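Transmembrane oligosaccharyl transferase (PDB 3WAJ) is an archaeal membrane protein of the STT3/AglB oligosaccharyl transferase family, with a GT-C-type transmembrane region that holds a zinc ion in this model. Local coordinates at residues L109-G117 with R154-W165. Sequence-based numbering, arbitrary orientation.
Sequences LAFIPAIGG and RSILGFNDHHIW. With ZN (zinc ion), chain B; SO4 (sulfate ion), chain C.
Gly158 N donates to Ala110 O at 2.7 Å with an N-H...O angle of 172°, a nearly straight bond that ties the loop to helix 102-118. At the kink made by Pro113, which has no N-H to give Leu109 O, Ala114 N stands 4.5 Å from Ala110 O, too far for the helical bond, and Gly158 N takes that oxygen instead. Gly158 is the third residue of a type II turn from Ile156 to Phe159, and its positive phi (89°) suits glycine.

Apolar contacts flank this bond. Leu157 points its CB away, yet its CD2 swings back against Ala110 CB and over one face of the Phe111 ring, a CH-pi contact 4.1 Å from the centroid.

Other carbons pack on oxygens. The Pro113 ring fills the bend of the loop, its CG 3.3 Å from Ile156 O and its CB equally close to Phe159 O. Asn160, with CG anti to the backbone N (chi1 -175°), brings OD1 to 3.5 Å from Ile112 CG2.

Two glycines admit close neighbours: Trp165 CH2 lies 3.5 Å from Gly116 CA, and Ser155 OG 3.1 Å from Gly117 CA, which Ile164 CD1 also touches.

Beyond this packing, Asp161 OD2 and His163 NE2 bind zinc, a site completed by Asp47 and waters, while His162 NE2 donates to O4 of the sulfate at 2.6 Å. One straight backbone bond and close packing thus join the mostly buried face of helix 102-118 to the loop that carries Asp161 and leads into His163.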
loop_
_atom_site.group_PDB
_atom_site.type_symbol
_atom_site.label_atom_id
_atom_site.label_comp_id
_atom_site.label_asym_id
_atom_site.label_seq_id
_atom_site.Cartn_x
_atom_site.Cartn_y
_atom_site.Cartn_z
ATOM N N LEU A 109 -2.924 -11.217 14.983
ATOM C CA LEU A 109 -2.634 -10.998 13.568
ATOM C C LEU A 109 -1.202 -10.529 13.346
ATOM O O LEU A 109 -0.590 -10.891 12.348
ATOM C CB LEU A 109 -3.607 -9.993 12.951
ATOM C CG LEU A 109 -5.063 -10.401 13.064
ATOM C CD1 LEU A 109 -5.944 -9.424 12.285
ATOM C CD2 LEU A 109 -5.263 -11.846 12.572
ATOM N N ALA A 110 -0.668 -9.744 14.281
ATOM C CA ALA A 110 0.708 -9.226 14.174
ATOM C C ALA A 110 1.755 -10.327 14.033
ATOM O O ALA A 110 2.751 -10.159 13.329
ATOM C CB ALA A 110 1.044 -8.324 15.367
ATOM N N PHE A 111 1.537 -11.446 14.717
ATOM C CA PHE A 111 2.503 -12.544 14.700
ATOM C C PHE A 111 2.474 -13.366 13.426
ATOM O O PHE A 111 3.460 -13.999 13.073
ATOM C CB PHE A 111 2.292 -13.460 15.896
ATOM C CG PHE A 111 2.742 -12.860 17.176
ATOM C CD1 PHE A 111 4.087 -12.840 17.504
ATOM C CD2 PHE A 111 1.828 -12.286 18.049
ATOM C CE1 PHE A 111 4.509 -12.265 18.697
ATOM C CE2 PHE A 111 2.243 -11.709 19.248
ATOM C CZ PHE A 111 3.581 -11.697 19.571
ATOM N N ILE A 112 1.335 -13.359 12.746
ATOM C CA ILE A 112 1.137 -14.205 11.578
ATOM C C ILE A 112 2.183 -14.055 10.454
ATOM O O ILE A 112 2.661 -15.064 9.930
ATOM C CB ILE A 112 -0.311 -14.088 11.051
ATOM C CG1 ILE A 112 -1.241 -14.796 12.035
ATOM C CG2 ILE A 112 -0.456 -14.678 9.626
ATOM C CD1 ILE A 112 -2.718 -14.622 11.748
ATOM N N PRO A 113 2.536 -12.813 10.068
ATOM C CA PRO A 113 3.540 -12.733 8.994
ATOM C C PRO A 113 4.928 -13.128 9.480
ATOM O O PRO A 113 5.724 -13.683 8.710
ATOM C CB PRO A 113 3.513 -11.249 8.592
ATOM C CG PRO A 113 2.952 -10.530 9.805
ATOM C CD PRO A 113 1.958 -11.490 10.392
ATOM N N ALA A 114 5.227 -12.835 10.740
ATOM C CA ALA A 114 6.505 -13.267 11.326
ATOM C C ALA A 114 6.609 -14.786 11.304
ATOM O O ALA A 114 7.629 -15.337 10.913
ATOM C CB ALA A 114 6.664 -12.741 12.746
ATOM N N ILE A 115 5.558 -15.461 11.752
ATOM C CA ILE A 115 5.560 -16.918 11.781
ATOM C C ILE A 115 5.712 -17.451 10.357
ATOM O O ILE A 115 6.487 -18.376 10.110
ATOM C CB ILE A 115 4.278 -17.477 12.421
ATOM C CG1 ILE A 115 4.238 -17.144 13.912
ATOM C CG2 ILE A 115 4.181 -18.979 12.207
ATOM C CD1 ILE A 115 2.845 -17.290 14.526
ATOM N N GLY A 116 4.982 -16.845 9.425
ATOM C CA GLY A 116 5.051 -17.228 8.023
ATOM C C GLY A 116 6.458 -17.089 7.465
ATOM O O GLY A 116 6.937 -17.959 6.736
ATOM N N GLY A 117 7.129 -15.995 7.813
ATOM C CA GLY A 117 8.495 -15.781 7.371
ATOM C C GLY A 117 9.529 -16.692 8.020
ATOM O O GLY A 117 10.568 -16.999 7.426
ATOM N N ARG A 154 8.023 -7.211 4.638
ATOM C CA ARG A 154 6.654 -7.721 4.581
ATOM C C ARG A 154 6.453 -9.046 5.320
ATOM O O ARG A 154 5.466 -9.746 5.110
ATOM C CB ARG A 154 6.236 -7.839 3.119
ATOM C CG ARG A 154 6.051 -6.471 2.518
ATOM C CD ARG A 154 5.831 -6.485 1.066
ATOM N NE ARG A 154 5.798 -5.101 0.607
ATOM C CZ ARG A 154 5.500 -4.714 -0.630
ATOM N NH1 ARG A 154 5.205 -5.613 -1.562
ATOM N NH2 ARG A 154 5.496 -3.420 -0.927
ATOM N N SER A 155 7.382 -9.352 6.220
ATOM C CA SER A 155 7.452 -10.658 6.861
ATOM C C SER A 155 7.766 -10.452 8.339
ATOM O O SER A 155 8.031 -11.384 9.101
ATOM C CB SER A 155 8.558 -11.456 6.189
ATOM O OG SER A 155 8.449 -12.818 6.488
ATOM N N ILE A 156 7.727 -9.186 8.715
ATOM C CA ILE A 156 8.038 -8.708 10.051
ATOM C C ILE A 156 6.768 -8.721 10.920
ATOM O O ILE A 156 5.647 -8.738 10.392
ATOM C CB ILE A 156 8.622 -7.271 9.922
ATOM C CG1 ILE A 156 10.032 -7.219 10.461
ATOM C CG2 ILE A 156 7.748 -6.215 10.548
ATOM C CD1 ILE A 156 10.942 -8.111 9.703
ATOM N N LEU A 157 6.947 -8.739 12.243
ATOM C CA LEU A 157 5.850 -8.568 13.202
ATOM C C LEU A 157 4.917 -7.438 12.753
ATOM O O LEU A 157 5.371 -6.324 12.456
ATOM C CB LEU A 157 6.426 -8.190 14.570
ATOM C CG LEU A 157 5.905 -8.680 15.923
ATOM C CD1 LEU A 157 5.997 -7.533 16.896
ATOM C CD2 LEU A 157 4.502 -9.260 15.885
ATOM N N GLY A 158 3.616 -7.711 12.696
ATOM C CA GLY A 158 2.663 -6.651 12.407
ATOM C C GLY A 158 2.356 -6.393 10.938
ATOM O O GLY A 158 1.317 -5.802 10.639
ATOM N N PHE A 159 3.224 -6.809 10.012
ATOM C CA PHE A 159 2.901 -6.594 8.607
ATOM C C PHE A 159 2.076 -7.732 8.027
ATOM O O PHE A 159 2.507 -8.441 7.108
ATOM C CB PHE A 159 4.122 -6.318 7.727
ATOM C CG PHE A 159 3.787 -5.466 6.538
ATOM C CD1 PHE A 159 3.876 -4.081 6.622
ATOM C CD2 PHE A 159 3.284 -6.038 5.374
ATOM C CE1 PHE A 159 3.520 -3.277 5.547
ATOM C CE2 PHE A 159 2.922 -5.244 4.274
ATOM C CZ PHE A 159 3.034 -3.862 4.362
ATOM N N ASN A 160 0.871 -7.884 8.560
ATOM C CA ASN A 160 0.025 -9.012 8.221
ATOM C C ASN A 160 -0.606 -8.865 6.840
ATOM O O ASN A 160 -1.773 -8.487 6.715
ATOM C CB ASN A 160 -1.058 -9.199 9.282
ATOM C CG ASN A 160 -1.868 -10.429 9.038
ATOM O OD1 ASN A 160 -1.328 -11.460 8.629
ATOM N ND2 ASN A 160 -3.173 -10.328 9.236
ATOM N N ASP A 161 0.182 -9.166 5.811
ATOM C CA ASP A 161 -0.230 -9.014 4.425
ATOM C C ASP A 161 0.075 -10.350 3.732
ATOM O O ASP A 161 0.724 -11.223 4.323
ATOM C CB ASP A 161 0.525 -7.839 3.776
ATOM C CG ASP A 161 -0.183 -7.277 2.560
ATOM O OD1 ASP A 161 -1.070 -7.952 1.986
ATOM O OD2 ASP A 161 0.157 -6.146 2.170
ATOM N N HIS A 162 -0.395 -10.519 2.499
ATOM C CA HIS A 162 -0.301 -11.817 1.848
ATOM C C HIS A 162 1.013 -12.041 1.079
ATOM O O HIS A 162 1.222 -13.116 0.511
ATOM C CB HIS A 162 -1.510 -12.039 0.927
ATOM C CG HIS A 162 -1.666 -10.989 -0.130
ATOM N ND1 HIS A 162 -2.824 -10.251 -0.283
ATOM C CD2 HIS A 162 -0.815 -10.554 -1.093
ATOM C CE1 HIS A 162 -2.677 -9.406 -1.295
ATOM N NE2 HIS A 162 -1.467 -9.574 -1.800
ATOM N N HIS A 163 1.894 -11.043 1.051
ATOM C CA HIS A 163 3.108 -11.158 0.222
ATOM C C HIS A 163 4.062 -12.244 0.741
ATOM O O HIS A 163 4.727 -12.921 -0.046
ATOM C CB HIS A 163 3.833 -9.804 0.047
ATOM C CG HIS A 163 2.947 -8.696 -0.411
ATOM N ND1 HIS A 163 2.407 -8.647 -1.689
ATOM C CD2 HIS A 163 2.478 -7.584 0.221
ATOM C CE1 HIS A 163 1.648 -7.569 -1.807
ATOM N NE2 HIS A 163 1.693 -6.905 -0.661
ATOM N N ILE A 164 4.148 -12.416 2.058
ATOM C CA ILE A 164 4.967 -13.509 2.574
ATOM C C ILE A 164 4.380 -14.835 2.109
ATOM O O ILE A 164 5.117 -15.759 1.784
ATOM C CB ILE A 164 5.160 -13.474 4.123
ATOM C CG1 ILE A 164 6.010 -14.669 4.584
ATOM C CG2 ILE A 164 3.828 -13.462 4.856
ATOM C CD1 ILE A 164 7.450 -14.630 4.089
ATOM N N TRP A 165 3.053 -14.908 2.017
ATOM C CA TRP A 165 2.400 -16.165 1.669
ATOM C C TRP A 165 2.437 -16.484 0.187
ATOM O O TRP A 165 2.368 -17.654 -0.203
ATOM C CB TRP A 165 0.972 -16.193 2.211
ATOM C CG TRP A 165 0.965 -16.054 3.710
ATOM C CD1 TRP A 165 0.595 -14.955 4.436
ATOM C CD2 TRP A 165 1.372 -17.045 4.658
ATOM N NE1 TRP A 165 0.734 -15.210 5.779
ATOM C CE2 TRP A 165 1.208 -16.488 5.944
ATOM C CE3 TRP A 165 1.851 -18.352 4.546
ATOM C CZ2 TRP A 165 1.515 -17.197 7.117
ATOM C CZ3 TRP A 165 2.155 -19.055 5.704
ATOM C CH2 TRP A 165 1.984 -18.475 6.975
HETATM ZN ZN ZN B . 0.356 -5.393 0.109
HETATM S S SO4 C . -1.809 -6.825 -4.179
HETATM O O1 SO4 C . -2.581 -6.377 -3.013
HETATM O O2 SO4 C . -2.666 -6.710 -5.363
HETATM O O3 SO4 C . -0.629 -5.971 -4.316
HETATM O O4 SO4 C . -1.365 -8.219 -4.052
HETATM O O HOH W 1 -1.573 -6.582 -0.067
HETATM O O HOH W 2 0.324 -4.351 -2.178
HETATM O O HOH W 3 0.779 -3.356 0.724
#